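Local atomic coordinates of HcgC (Methanococcus maripaludis S2, PDB entry 5O4J), a protein that catalyses SAM-dependent methylation of a pyridinol carbon, a step in making the iron-guanylylpyridinol cofactor of [Fe]-hydrogenase. Residues A[16-21]-A[223-228]; A[34-39]-A[128-133]; A[41-46]-A[105-110]; A[187-192]-A[228-233]. One frame throughout, in Å; residues are numbered along the deposited sequence.

Interaction 1: residues A[16-21]-A[223-228]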
loop_
_atom_site.group_PDB
_atom_site.type_symbol
_atom_site.label_atom_id
_atom_site.label_comp_id
_atom_site.label_asym_id
_atom_site.label_seq_id
_atom_site.Cartn_x
_atom_site.Cartn_y
_atom_site.Cartn_z
ATOM N N ILE A 16 2.763 -21.252 10.726
ATOM C CA ILE A 16 1.879 -21.500 9.594
ATOM C C ILE A 16 2.715 -21.789 8.353
ATOM O O ILE A 16 3.581 -20.993 7.973
ATOM C CB ILE A 16 0.940 -20.301 9.388
ATOM C CG1 ILE A 16 -0.141 -20.298 10.474
ATOM C CG2 ILE A 16 0.304 -20.301 7.984
ATOM C CD1 ILE A 16 -0.781 -18.947 10.672
ATOM N N LYS A 17 2.455 -22.931 7.722
ATOM C CA LYS A 17 3.126 -23.340 6.498
ATOM C C LYS A 17 2.277 -22.986 5.287
ATOM O O LYS A 17 1.068 -22.767 5.384
ATOM C CB LYS A 17 3.404 -24.843 6.498
ATOM C CG LYS A 17 4.410 -25.309 7.547
ATOM C CD LYS A 17 4.402 -26.830 7.614
ATOM C CE LYS A 17 5.529 -27.374 8.484
ATOM N NZ LYS A 17 5.444 -28.855 8.567
ATOM N N ILE A 18 2.925 -22.952 4.124
ATOM C CA ILE A 18 2.178 -22.685 2.900
ATOM C C ILE A 18 1.031 -23.683 2.757
ATOM O O ILE A 18 -0.100 -23.308 2.410
ATOM C CB ILE A 18 3.117 -22.714 1.679
ATOM C CG1 ILE A 18 4.269 -21.710 1.852
ATOM C CG2 ILE A 18 2.360 -22.328 0.423
ATOM C CD1 ILE A 18 5.476 -22.061 1.036
ATOM N N LYS A 19 1.289 -24.963 3.063
ATOM C CA LYS A 19 0.250 -25.979 2.930
ATOM C C LYS A 19 -0.932 -25.702 3.852
ATOM O O LYS A 19 -2.063 -26.098 3.546
ATOM C CB LYS A 19 0.816 -27.372 3.208
ATOM C CG LYS A 19 1.309 -27.622 4.630
ATOM C CD LYS A 19 1.706 -29.088 4.790
ATOM C CE LYS A 19 2.153 -29.407 6.208
ATOM N NZ LYS A 19 2.535 -30.846 6.348
ATOM N N ASP A 20 -0.690 -25.045 4.991
ATOM C CA ASP A 20 -1.767 -24.716 5.919
ATOM C C ASP A 20 -2.694 -23.658 5.337
ATOM O O ASP A 20 -3.907 -23.701 5.557
ATOM C CB ASP A 20 -1.190 -24.230 7.255
ATOM C CG ASP A 20 -0.344 -25.275 7.952
ATOM O OD1 ASP A 20 -0.679 -26.474 7.887
ATOM O OD2 ASP A 20 0.669 -24.895 8.583
ATOM N N ILE A 21 -2.129 -22.676 4.631
ATOM C CA ILE A 21 -2.939 -21.663 3.962
ATOM C C ILE A 21 -3.716 -22.288 2.816
ATOM O O ILE A 21 -4.897 -21.988 2.609
ATOM C CB ILE A 21 -2.045 -20.507 3.476
ATOM C CG1 ILE A 21 -1.154 -20.005 4.614
ATOM C CG2 ILE A 21 -2.903 -19.381 2.923
ATOM C CD1 ILE A 21 -0.190 -18.896 4.223
ATOM N N THR A 223 6.092 -31.209 -1.186
ATOM C CA THR A 223 7.222 -30.913 -0.310
ATOM C C THR A 223 7.458 -29.417 -0.219
ATOM O O THR A 223 7.702 -28.881 0.871
ATOM C CB THR A 223 8.487 -31.604 -0.818
ATOM O OG1 THR A 223 8.292 -33.020 -0.780
ATOM C CG2 THR A 223 9.707 -31.218 0.029
ATOM N N GLU A 224 7.381 -28.727 -1.358
ATOM C CA GLU A 224 7.574 -27.285 -1.366
ATOM C C GLU A 224 6.541 -26.584 -0.495
ATOM O O GLU A 224 6.851 -25.549 0.108
ATOM C CB GLU A 224 7.536 -26.772 -2.801
ATOM C CG GLU A 224 8.808 -27.138 -3.536
ATOM C CD GLU A 224 8.750 -26.879 -5.019
ATOM O OE1 GLU A 224 7.645 -26.608 -5.540
ATOM O OE2 GLU A 224 9.830 -26.929 -5.654
ATOM N N LEU A 225 5.315 -27.117 -0.415
ATOM C CA LEU A 225 4.297 -26.489 0.421
ATOM C C LEU A 225 4.569 -26.696 1.902
ATOM O O LEU A 225 4.038 -25.951 2.728
ATOM C CB LEU A 225 2.908 -27.037 0.081
ATOM C CG LEU A 225 2.388 -26.860 -1.351
ATOM C CD1 LEU A 225 0.968 -27.379 -1.416
ATOM C CD2 LEU A 225 2.461 -25.416 -1.790
ATOM N N ASN A 226 5.389 -27.686 2.250
ATOM C CA ASN A 226 5.671 -28.030 3.643
ATOM C C ASN A 226 6.813 -27.166 4.188
ATOM O O ASN A 226 7.849 -27.651 4.644
ATOM C CB ASN A 226 6.010 -29.514 3.740
ATOM C CG ASN A 226 6.000 -30.025 5.163
ATOM O OD1 ASN A 226 5.304 -29.489 6.021
ATOM N ND2 ASN A 226 6.774 -31.077 5.417
ATOM N N MET A 227 6.605 -25.860 4.096
ATOM C CA MET A 227 7.607 -24.851 4.406
ATOM C C MET A 227 6.894 -23.672 5.049
ATOM O O MET A 227 5.771 -23.339 4.660
ATOM C CB MET A 227 8.353 -24.399 3.140
ATOM C CG MET A 227 9.274 -23.200 3.315
ATOM S SD MET A 227 10.528 -23.461 4.584
ATOM C CE MET A 227 11.328 -21.857 4.618
ATOM N N SER A 228 7.548 -23.052 6.032
ATOM C CA SER A 228 7.014 -21.858 6.669
ATOM C C SER A 228 6.635 -20.834 5.608
ATOM O O SER A 228 7.395 -20.585 4.672
ATOM C CB SER A 228 8.051 -21.237 7.613
ATOM O OG SER A 228 8.325 -22.069 8.721
#
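K17 and N226 meet through a side-chain hydrogen bond, from K17 NZ to N226 OD1 at 2.6 Å. The ammonium group comes in tilted 24° from the carbonyl plane of the amide. K19 NZ gives the same oxygen a second, weak bond at 3.1 Å. Both lysine chains lie alongside the asparagine and point the same way as it. K19 starts with CG between its backbone N and carbonyl carbon (chi1 65°), then runs extended until CE and NZ come up to OD1. Two positive groups on one amide oxygen are likely to polarise it. With an alanine in place of K17, OD1 would probably lose its shorter bond and be left, across this contact, with the weak one from K19, and the amide would be freer to turn.

K17 is at the N-cap position of helix 18-37. The first two backbone amides after it, those of I18 and K19, donate to carbonyls at the end of helix 218-225 and in the turn after it. I18 N donates to M227 O at 2.9 Å, and K19 N donates to L225 O at 2.9 Å. An inverse gamma turn centred on N226 presents these two carbonyls. M227 O also receives a CA-H contact from K17 CA at 3.2 Å. Within the helix start, K17 N bonds to D20 OD2 at 2.8 Å. S228 N is buried here without a partner.

The apolar contacts centre on I18. It crosses L225 at about a right angle, with I18 CG2 3.8 Å from L225 CD2. I18 CD1 makes a looser contact with M227 CB, 4.3 Å away. Beyond this pair, I18 packs on V181 of helix 177-193 and on F208.

Interaction 2: residues A[34-39]-A[128-133]; sequences KYFLEG and PKVLIV
F36 and L37, in the last turn of helix 18-37, pack on V130 and I132 of strand 130-134. This is a helix lying against the face of a mostly parallel sheet, consistent with the Rossmann-like family of the protein. All four residues are buried, and the contact is purely apolar.

The F36 ring meets both strand residues. Its CD2 lies 3.8 Å from I132 CD1, and its CE2 is 3.9 Å from I132 CG1. The isoleucine meets the ring obliquely, and the two side chains run past one another head to tail. V130 CG1 lies close to the ring plane, at the edge, 4.1 Å from F36 CE2. F36 reaches the sheet because CG is trans to the backbone N (chi1 -178°), which sends the ring out from the helix.

L37 works through one branch. Its CD2 touches V130 CG1 and lies further, at 4.2 Å, from I132 CD1. V130 and I132 project from one face of the strand, while L131 between them turns to the other.

Further residues surround this layer. K159 bonds to F36 O and also makes a cation-pi contact with the F36 ring. V257 and E259 of strand 253-259 also touch F36. An alanine at F36 would probably open a gap beside I132 CD1 and leave K159 without its aromatic partner. F42 of strand 42-48 touches both L37 and V130. V130 CG1 is shared by both helix residues, and its closest approach is 3.7 Å, to L37 CD2.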
loop_
_atom_site.group_PDB
_atom_site.type_symbol
_atom_site.label_atom_id
_atom_site.label_comp_id
_atom_site.label_asym_id
_atom_site.label_seq_id
_atom_site.Cartn_x
_atom_site.Cartn_y
_atom_site.Cartn_z
ATOM N N LYS A 34 -20.581 -27.580 -0.173
ATOM C CA LYS A 34 -21.415 -28.362 0.732
ATOM C C LYS A 34 -22.705 -27.626 1.061
ATOM O O LYS A 34 -23.797 -28.202 0.995
ATOM C CB LYS A 34 -20.647 -28.669 2.016
ATOM C CG LYS A 34 -21.419 -29.497 3.035
ATOM C CD LYS A 34 -20.623 -29.652 4.325
ATOM C CE LYS A 34 -21.394 -30.453 5.362
ATOM N NZ LYS A 34 -20.648 -30.528 6.652
ATOM N N TYR A 35 -22.585 -26.348 1.439
ATOM C CA TYR A 35 -23.752 -25.568 1.823
ATOM C C TYR A 35 -24.712 -25.411 0.656
ATOM O O TYR A 35 -25.937 -25.490 0.827
ATOM C CB TYR A 35 -23.297 -24.203 2.341
ATOM C CG TYR A 35 -24.427 -23.252 2.606
ATOM C CD1 TYR A 35 -25.262 -23.433 3.693
ATOM C CD2 TYR A 35 -24.663 -22.172 1.767
ATOM C CE1 TYR A 35 -26.304 -22.570 3.939
ATOM C CE2 TYR A 35 -25.709 -21.297 2.008
ATOM C CZ TYR A 35 -26.524 -21.502 3.098
ATOM O OH TYR A 35 -27.565 -20.635 3.346
ATOM N N PHE A 36 -24.168 -25.176 -0.540
ATOM C CA PHE A 36 -25.006 -25.044 -1.724
ATOM C C PHE A 36 -25.788 -26.325 -2.002
ATOM O O PHE A 36 -26.955 -26.270 -2.412
ATOM C CB PHE A 36 -24.128 -24.675 -2.912
ATOM C CG PHE A 36 -24.889 -24.454 -4.185
ATOM C CD1 PHE A 36 -25.677 -23.331 -4.350
ATOM C CD2 PHE A 36 -24.797 -25.360 -5.222
ATOM C CE1 PHE A 36 -26.375 -23.118 -5.543
ATOM C CE2 PHE A 36 -25.484 -25.148 -6.409
ATOM C CZ PHE A 36 -26.277 -24.026 -6.562
ATOM N N LEU A 37 -25.168 -27.488 -1.771
ATOM C CA LEU A 37 -25.791 -28.765 -2.112
ATOM C C LEU A 37 -26.874 -29.191 -1.125
ATOM O O LEU A 37 -27.639 -30.111 -1.429
ATOM C CB LEU A 37 -24.719 -29.851 -2.237
ATOM C CG LEU A 37 -23.758 -29.680 -3.420
ATOM C CD1 LEU A 37 -22.732 -30.791 -3.457
ATOM C CD2 LEU A 37 -24.516 -29.629 -4.742
ATOM N N GLU A 38 -26.946 -28.571 0.044
ATOM C CA GLU A 38 -28.079 -28.756 0.956
ATOM C C GLU A 38 -28.322 -30.224 1.298
ATOM O O GLU A 38 -29.463 -30.658 1.495
ATOM C CB GLU A 38 -29.335 -28.132 0.352
ATOM C CG GLU A 38 -29.201 -26.635 0.136
ATOM C CD GLU A 38 -30.388 -26.029 -0.594
ATOM O OE1 GLU A 38 -30.463 -24.786 -0.661
ATOM O OE2 GLU A 38 -31.217 -26.790 -1.138
ATOM N N GLY A 39 -27.237 -30.986 1.423
ATOM C CA GLY A 39 -27.341 -32.375 1.830
ATOM C C GLY A 39 -27.879 -33.313 0.779
ATOM O O GLY A 39 -28.148 -34.477 1.091
ATOM N N PRO A 128 -26.856 -33.193 -15.596
ATOM C CA PRO A 128 -26.872 -33.461 -14.160
ATOM C C PRO A 128 -28.052 -32.784 -13.474
ATOM O O PRO A 128 -28.732 -31.924 -14.034
ATOM C CB PRO A 128 -25.544 -32.855 -13.684
ATOM C CG PRO A 128 -25.344 -31.687 -14.594
ATOM C CD PRO A 128 -25.956 -32.073 -15.933
ATOM N N LYS A 129 -28.289 -33.211 -12.237
ATOM C CA LYS A 129 -29.208 -32.491 -11.368
ATOM C C LYS A 129 -28.638 -31.132 -10.996
ATOM O O LYS A 129 -29.358 -30.130 -10.984
ATOM C CB LYS A 129 -29.469 -33.321 -10.114
ATOM C CG LYS A 129 -30.244 -34.594 -10.381
ATOM C CD LYS A 129 -30.345 -35.439 -9.127
ATOM C CE LYS A 129 -31.068 -36.746 -9.403
ATOM N NZ LYS A 129 -30.874 -37.721 -8.296
ATOM N N VAL A 130 -27.338 -31.081 -10.722
ATOM C CA VAL A 130 -26.670 -29.879 -10.235
ATOM C C VAL A 130 -25.390 -29.672 -11.033
ATOM O O VAL A 130 -24.634 -30.621 -11.265
ATOM C CB VAL A 130 -26.364 -29.978 -8.730
ATOM C CG1 VAL A 130 -25.545 -28.785 -8.247
ATOM C CG2 VAL A 130 -27.671 -30.086 -7.952
ATOM N N LEU A 131 -25.173 -28.437 -11.473
ATOM C CA LEU A 131 -23.935 -28.007 -12.103
ATOM C C LEU A 131 -23.366 -26.853 -11.293
ATOM O O LEU A 131 -24.076 -25.883 -11.020
ATOM C CB LEU A 131 -24.179 -27.562 -13.547
ATOM C CG LEU A 131 -23.002 -26.866 -14.238
ATOM C CD1 LEU A 131 -21.868 -27.847 -14.445
ATOM C CD2 LEU A 131 -23.441 -26.254 -15.559
ATOM N N ILE A 132 -22.094 -26.959 -10.906
ATOM C CA ILE A 132 -21.361 -25.868 -10.270
ATOM C C ILE A 132 -20.146 -25.563 -11.126
ATOM O O ILE A 132 -19.388 -26.475 -11.463
ATOM C CB ILE A 132 -20.916 -26.226 -8.843
ATOM C CG1 ILE A 132 -22.133 -26.525 -7.970
ATOM C CG2 ILE A 132 -20.076 -25.098 -8.246
ATOM C CD1 ILE A 132 -21.789 -27.128 -6.637
ATOM N N VAL A 133 -19.959 -24.289 -11.468
ATOM C CA VAL A 133 -18.790 -23.818 -12.202
ATOM C C VAL A 133 -18.054 -22.827 -11.315
ATOM O O VAL A 133 -18.663 -21.891 -10.788
ATOM C CB VAL A 133 -19.174 -23.161 -13.542
ATOM C CG1 VAL A 133 -17.939 -22.587 -14.266
ATOM C CG2 VAL A 133 -19.893 -24.148 -14.435
#

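Interaction 3: residues A[41-46]-A[105-110]; sequences EFKQAI and NPDLVI
D107 turns its carboxylate to K43 and Q44 by placing CG between its own backbone N and carbonyl carbon (chi1 47°). Q44 answers with an extended chain, CG trans to the backbone N (chi1 -179°), that carries its amide to the backbone of N105.

The carboxylate grips two successive amides. K43 N donates to the syn lone pair of D107 OD2 at 2.8 Å. Q44 N meets D107 OD1 at 2.9 Å, on the syn side but 24° out of the carboxylate plane. Q44 OE1 accepts from N105 N at 2.7 Å, in the carbonyl plane. The other end of that amide, NE2, is held by S103 O and E67.

Past this corner the chains pair as neighbouring parallel strands of the seven-stranded sheet, in the Rossmann-like part of the fold. I46 N bonds to L108 O, and I110 N to I46 O, both at 2.9 Å. The bonds from D107 N and L108 N to Q44 O are weak.

Apolar groups add to the pairing. L108 CB lies over one face of the F42 ring, 4.0 Å from its centroid, while L108 CD2 reaches A45 CB. On the opposite side of the sheet from A45 and L108, I46 turns its CD1 to P106 CG, 3.7 Å away.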
loop_
_atom_site.group_PDB
_atom_site.type_symbol
_atom_site.label_atom_id
_atom_site.label_comp_id
_atom_site.label_asym_id
_atom_site.label_seq_id
_atom_site.Cartn_x
_atom_site.Cartn_y
_atom_site.Cartn_z
ATOM N N GLU A 41 -28.006 -36.034 -2.015
ATOM C CA GLU A 41 -27.178 -37.189 -2.313
ATOM C C GLU A 41 -27.188 -37.450 -3.812
ATOM O O GLU A 41 -28.192 -37.223 -4.495
ATOM C CB GLU A 41 -27.681 -38.410 -1.538
ATOM C CG GLU A 41 -27.420 -38.303 -0.041
ATOM C CD GLU A 41 -28.062 -39.417 0.761
ATOM O OE1 GLU A 41 -28.729 -40.285 0.166
ATOM O OE2 GLU A 41 -27.889 -39.428 1.996
ATOM N N PHE A 42 -26.053 -37.927 -4.317
ATOM C CA PHE A 42 -25.843 -38.087 -5.746
ATOM C C PHE A 42 -25.243 -39.458 -6.019
ATOM O O PHE A 42 -24.489 -39.997 -5.206
ATOM C CB PHE A 42 -24.906 -36.997 -6.300
ATOM C CG PHE A 42 -25.424 -35.598 -6.114
ATOM C CD1 PHE A 42 -26.241 -35.007 -7.071
ATOM C CD2 PHE A 42 -25.109 -34.879 -4.980
ATOM C CE1 PHE A 42 -26.724 -33.718 -6.890
ATOM C CE2 PHE A 42 -25.588 -33.592 -4.794
ATOM C CZ PHE A 42 -26.387 -33.008 -5.748
ATOM N N LYS A 43 -25.567 -40.006 -7.192
ATOM C CA LYS A 43 -25.031 -41.302 -7.582
ATOM C C LYS A 43 -23.625 -41.173 -8.143
ATOM O O LYS A 43 -22.767 -42.026 -7.882
ATOM C CB LYS A 43 -25.950 -41.961 -8.615
ATOM C CG LYS A 43 -27.218 -42.550 -8.014
ATOM C CD LYS A 43 -28.198 -42.991 -9.094
ATOM C CE LYS A 43 -29.367 -43.769 -8.505
ATOM N NZ LYS A 43 -30.255 -42.912 -7.668
ATOM N N GLN A 44 -23.364 -40.117 -8.912
ATOM C CA GLN A 44 -22.075 -39.973 -9.575
ATOM C C GLN A 44 -21.738 -38.502 -9.742
ATOM O O GLN A 44 -22.448 -37.769 -10.436
ATOM C CB GLN A 44 -22.094 -40.672 -10.929
ATOM C CG GLN A 44 -20.781 -40.592 -11.681
ATOM C CD GLN A 44 -20.877 -41.211 -13.051
ATOM O OE1 GLN A 44 -21.424 -40.614 -13.974
ATOM N NE2 GLN A 44 -20.369 -42.429 -13.184
ATOM N N ALA A 45 -20.643 -38.081 -9.123
ATOM C CA ALA A 45 -20.145 -36.722 -9.246
ATOM C C ALA A 45 -18.888 -36.733 -10.099
ATOM O O ALA A 45 -18.015 -37.585 -9.916
ATOM C CB ALA A 45 -19.841 -36.116 -7.877
ATOM N N ILE A 46 -18.807 -35.797 -11.038
ATOM C CA ILE A 46 -17.606 -35.597 -11.841
ATOM C C ILE A 46 -17.083 -34.196 -11.567
ATOM O O ILE A 46 -17.825 -33.212 -11.681
ATOM C CB ILE A 46 -17.873 -35.818 -13.339
ATOM C CG1 ILE A 46 -18.168 -37.302 -13.567
ATOM C CG2 ILE A 46 -16.670 -35.359 -14.174
ATOM C CD1 ILE A 46 -18.238 -37.741 -15.014
ATOM N N ASN A 105 -22.560 -40.863 -16.443
ATOM C CA ASN A 105 -23.827 -40.147 -16.489
ATOM C C ASN A 105 -23.997 -39.409 -15.168
ATOM O O ASN A 105 -24.876 -39.753 -14.368
ATOM C CB ASN A 105 -24.997 -41.103 -16.725
ATOM C CG ASN A 105 -26.305 -40.372 -16.941
ATOM O OD1 ASN A 105 -26.317 -39.213 -17.355
ATOM N ND2 ASN A 105 -27.415 -41.039 -16.646
ATOM N N PRO A 106 -23.172 -38.399 -14.903
ATOM C CA PRO A 106 -23.163 -37.785 -13.569
ATOM C C PRO A 106 -24.428 -36.988 -13.296
ATOM O O PRO A 106 -24.976 -36.331 -14.184
ATOM C CB PRO A 106 -21.934 -36.873 -13.614
ATOM C CG PRO A 106 -21.786 -36.530 -15.058
ATOM C CD PRO A 106 -22.201 -37.764 -15.811
ATOM N N ASP A 107 -24.896 -37.057 -12.050
ATOM C CA ASP A 107 -25.954 -36.164 -11.602
ATOM C C ASP A 107 -25.410 -34.943 -10.871
ATOM O O ASP A 107 -26.184 -34.037 -10.547
ATOM C CB ASP A 107 -26.983 -36.922 -10.738
ATOM C CG ASP A 107 -26.352 -37.797 -9.668
ATOM O OD1 ASP A 107 -25.113 -37.901 -9.598
ATOM O OD2 ASP A 107 -27.126 -38.423 -8.915
ATOM N N LEU A 108 -24.099 -34.882 -10.640
ATOM C CA LEU A 108 -23.433 -33.693 -10.119
ATOM C C LEU A 108 -22.183 -33.445 -10.950
ATOM O O LEU A 108 -21.332 -34.329 -11.069
ATOM C CB LEU A 108 -23.070 -33.855 -8.642
ATOM C CG LEU A 108 -22.172 -32.777 -8.020
ATOM C CD1 LEU A 108 -22.820 -31.397 -8.067
ATOM C CD2 LEU A 108 -21.794 -33.155 -6.594
ATOM N N VAL A 109 -22.073 -32.253 -11.520
ATOM C CA VAL A 109 -20.896 -31.854 -12.285
ATOM C C VAL A 109 -20.347 -30.583 -11.654
ATOM O O VAL A 109 -21.099 -29.643 -11.382
ATOM C CB VAL A 109 -21.225 -31.637 -13.777
ATOM C CG1 VAL A 109 -20.010 -31.121 -14.545
ATOM C CG2 VAL A 109 -21.732 -32.933 -14.410
ATOM N N ILE A 110 -19.043 -30.561 -11.404
ATOM C CA ILE A 110 -18.373 -29.388 -10.864
ATOM C C ILE A 110 -17.189 -29.102 -11.770
ATOM O O ILE A 110 -16.311 -29.958 -11.930
ATOM C CB ILE A 110 -17.908 -29.586 -9.410
ATOM C CG1 ILE A 110 -19.112 -29.961 -8.532
ATOM C CG2 ILE A 110 -17.225 -28.325 -8.898
ATOM C CD1 ILE A 110 -18.777 -30.196 -7.073
#

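Interaction 4: residues A[187-192]-A[228-233]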
loop_
_atom_site.group_PDB
_atom_site.type_symbol
_atom_site.label_atom_id
_atom_site.label_comp_id
_atom_site.label_asym_id
_atom_site.label_seq_id
_atom_site.Cartn_x
_atom_site.Cartn_y
_atom_site.Cartn_z
ATOM N N ASP A 187 0.386 -9.764 1.455
ATOM C CA ASP A 187 -0.210 -8.759 2.324
ATOM C C ASP A 187 0.279 -8.938 3.761
ATOM O O ASP A 187 0.526 -7.959 4.468
ATOM C CB ASP A 187 -1.740 -8.832 2.256
ATOM C CG ASP A 187 -2.311 -8.123 1.029
ATOM O OD1 ASP A 187 -1.561 -7.393 0.359
ATOM O OD2 ASP A 187 -3.520 -8.283 0.745
ATOM N N SER A 188 0.455 -10.185 4.196
ATOM C CA SER A 188 0.979 -10.431 5.535
ATOM C C SER A 188 2.389 -9.879 5.681
ATOM O O SER A 188 2.700 -9.225 6.679
ATOM C CB SER A 188 0.953 -11.926 5.846
ATOM O OG SER A 188 -0.369 -12.424 5.882
ATOM N N CYS A 189 3.249 -10.120 4.689
ATOM C CA CYS A 189 4.624 -9.632 4.741
ATOM C C CYS A 189 4.677 -8.123 4.890
ATOM O O CYS A 189 5.507 -7.592 5.634
ATOM C CB CYS A 189 5.374 -10.046 3.481
ATOM S SG CYS A 189 5.864 -11.740 3.491
ATOM N N ARG A 190 3.821 -7.411 4.168
ATOM C CA ARG A 190 3.896 -5.960 4.195
ATOM C C ARG A 190 3.530 -5.427 5.572
ATOM O O ARG A 190 4.171 -4.489 6.063
ATOM C CB ARG A 190 3.011 -5.384 3.087
ATOM C CG ARG A 190 3.574 -5.759 1.704
ATOM C CD ARG A 190 2.947 -5.015 0.540
ATOM N NE ARG A 190 2.417 -5.942 -0.461
ATOM C CZ ARG A 190 1.131 -6.260 -0.602
ATOM N NH1 ARG A 190 0.207 -5.720 0.184
ATOM N NH2 ARG A 190 0.762 -7.121 -1.544
ATOM N N GLU A 191 2.562 -6.062 6.245
ATOM C CA GLU A 191 2.208 -5.649 7.601
ATOM C C GLU A 191 3.255 -6.092 8.620
ATOM O O GLU A 191 3.577 -5.343 9.550
ATOM C CB GLU A 191 0.837 -6.211 7.990
ATOM C CG GLU A 191 0.361 -5.688 9.328
ATOM C CD GLU A 191 -1.027 -6.171 9.732
ATOM O OE1 GLU A 191 -1.762 -6.753 8.898
ATOM O OE2 GLU A 191 -1.376 -5.945 10.905
ATOM N N ILE A 192 3.779 -7.314 8.475
ATOM C CA ILE A 192 4.805 -7.810 9.391
ATOM C C ILE A 192 6.037 -6.920 9.344
ATOM O O ILE A 192 6.669 -6.652 10.375
ATOM C CB ILE A 192 5.141 -9.274 9.053
ATOM C CG1 ILE A 192 3.995 -10.182 9.489
ATOM C CG2 ILE A 192 6.470 -9.715 9.675
ATOM C CD1 ILE A 192 3.944 -11.506 8.762
ATOM N N SER A 228 7.548 -23.052 6.032
ATOM C CA SER A 228 7.014 -21.858 6.669
ATOM C C SER A 228 6.635 -20.834 5.608
ATOM O O SER A 228 7.395 -20.585 4.672
ATOM C CB SER A 228 8.051 -21.237 7.613
ATOM O OG SER A 228 8.325 -22.069 8.721
ATOM N N ALA A 229 5.465 -20.212 5.774
ATOM C CA ALA A 229 5.042 -19.198 4.813
ATOM C C ALA A 229 5.974 -17.990 4.831
ATOM O O ALA A 229 6.248 -17.399 3.781
ATOM C CB ALA A 229 3.600 -18.762 5.075
ATOM N N ILE A 230 6.459 -17.599 6.005
ATOM C CA ILE A 230 7.217 -16.360 6.161
ATOM C C ILE A 230 8.388 -16.576 7.101
ATOM O O ILE A 230 8.267 -17.262 8.117
ATOM C CB ILE A 230 6.328 -15.214 6.684
ATOM C CG1 ILE A 230 5.262 -14.883 5.635
ATOM C CG2 ILE A 230 7.159 -13.967 6.964
ATOM C CD1 ILE A 230 4.225 -13.872 6.069
ATOM N N THR A 231 9.514 -15.954 6.769
ATOM C CA THR A 231 10.682 -15.885 7.635
ATOM C C THR A 231 11.013 -14.420 7.893
ATOM O O THR A 231 11.031 -13.610 6.961
ATOM C CB THR A 231 11.863 -16.615 6.994
ATOM O OG1 THR A 231 11.504 -17.984 6.792
ATOM C CG2 THR A 231 13.107 -16.537 7.872
ATOM N N VAL A 232 11.235 -14.073 9.159
ATOM C CA VAL A 232 11.426 -12.686 9.556
ATOM C C VAL A 232 12.782 -12.526 10.224
ATOM O O VAL A 232 13.205 -13.388 11.005
ATOM C CB VAL A 232 10.310 -12.209 10.509
ATOM C CG1 VAL A 232 10.404 -10.702 10.672
ATOM C CG2 VAL A 232 8.946 -12.623 9.996
ATOM N N SER A 233 13.432 -11.401 9.945
ATOM C CA SER A 233 14.649 -10.969 10.627
ATOM C C SER A 233 14.301 -9.754 11.483
ATOM O O SER A 233 13.766 -8.763 10.970
ATOM C CB SER A 233 15.745 -10.635 9.613
ATOM O OG SER A 233 16.940 -10.207 10.250
#
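S188 OG, on the residue whose CB touches I230, is held by two partners. It bonds to I184 O one turn back in its own helix, and more weakly to N249 ND2. The hydroxyl is thereby satisfied inside the helical layer, and S188 offers its carbon to the strand: CB lies 3.8 Å from I230 CD1.

I230 CD1 is the meeting point of the contact. It touches S188 CB, C189 SG at 3.7 Å and I192 CD1 at 3.6 Å. The two isoleucines approach tip to tip. I230 has CG1 trans to the carbonyl carbon (chi1 -65°) and an extended second torsion, which brings its end methyl against all three helix residues. I192 uses its other branch on V232: I192 CG2 lies 3.8 Å from V232 CG2, and the side chains pass at a slant. I192 thus bridges both strand residues that face the helix.

This is a helix laid along a strand of the four-stranded antiparallel sheet. The short segments 187-192 and 230-233 run nearly parallel, 15° apart, with axes 10.1 Å from each other. L242 and I245 of helix 239-251 also pack on I192. T201 of neighbouring strand 198-203 touches both I192 and I230, and V198 touches V232. The second subunit also closes in, with its M186 on C189 and its Y207 on T231. Helix 177-193 thus contacts strands 230-234 and 198-203, helix 239-251 and, at C189, the second subunit.

In the fold
From the N terminus, 16-21 opens the longest loop, which interaction 1 closes at 223-228 over some 200 residues. Interaction 2 starts at the other end of the same helix, 18-37, and closes at 128-133. Its loop lies wholly within the first, and that of interaction 3, from 41-46 to 105-110, lies within it in turn. These two adjoin in the seven-stranded sheet, where I132 N probably bonds to V109 O. Interaction 4 opens at 187-192 and closes at 228-233, so it crosses interaction 1, shares S228 with it and touches it at A229. Helix 18-37 thus runs from the segment leading into strand 230-234 of the antiparallel sheet to the seven-stranded sheet.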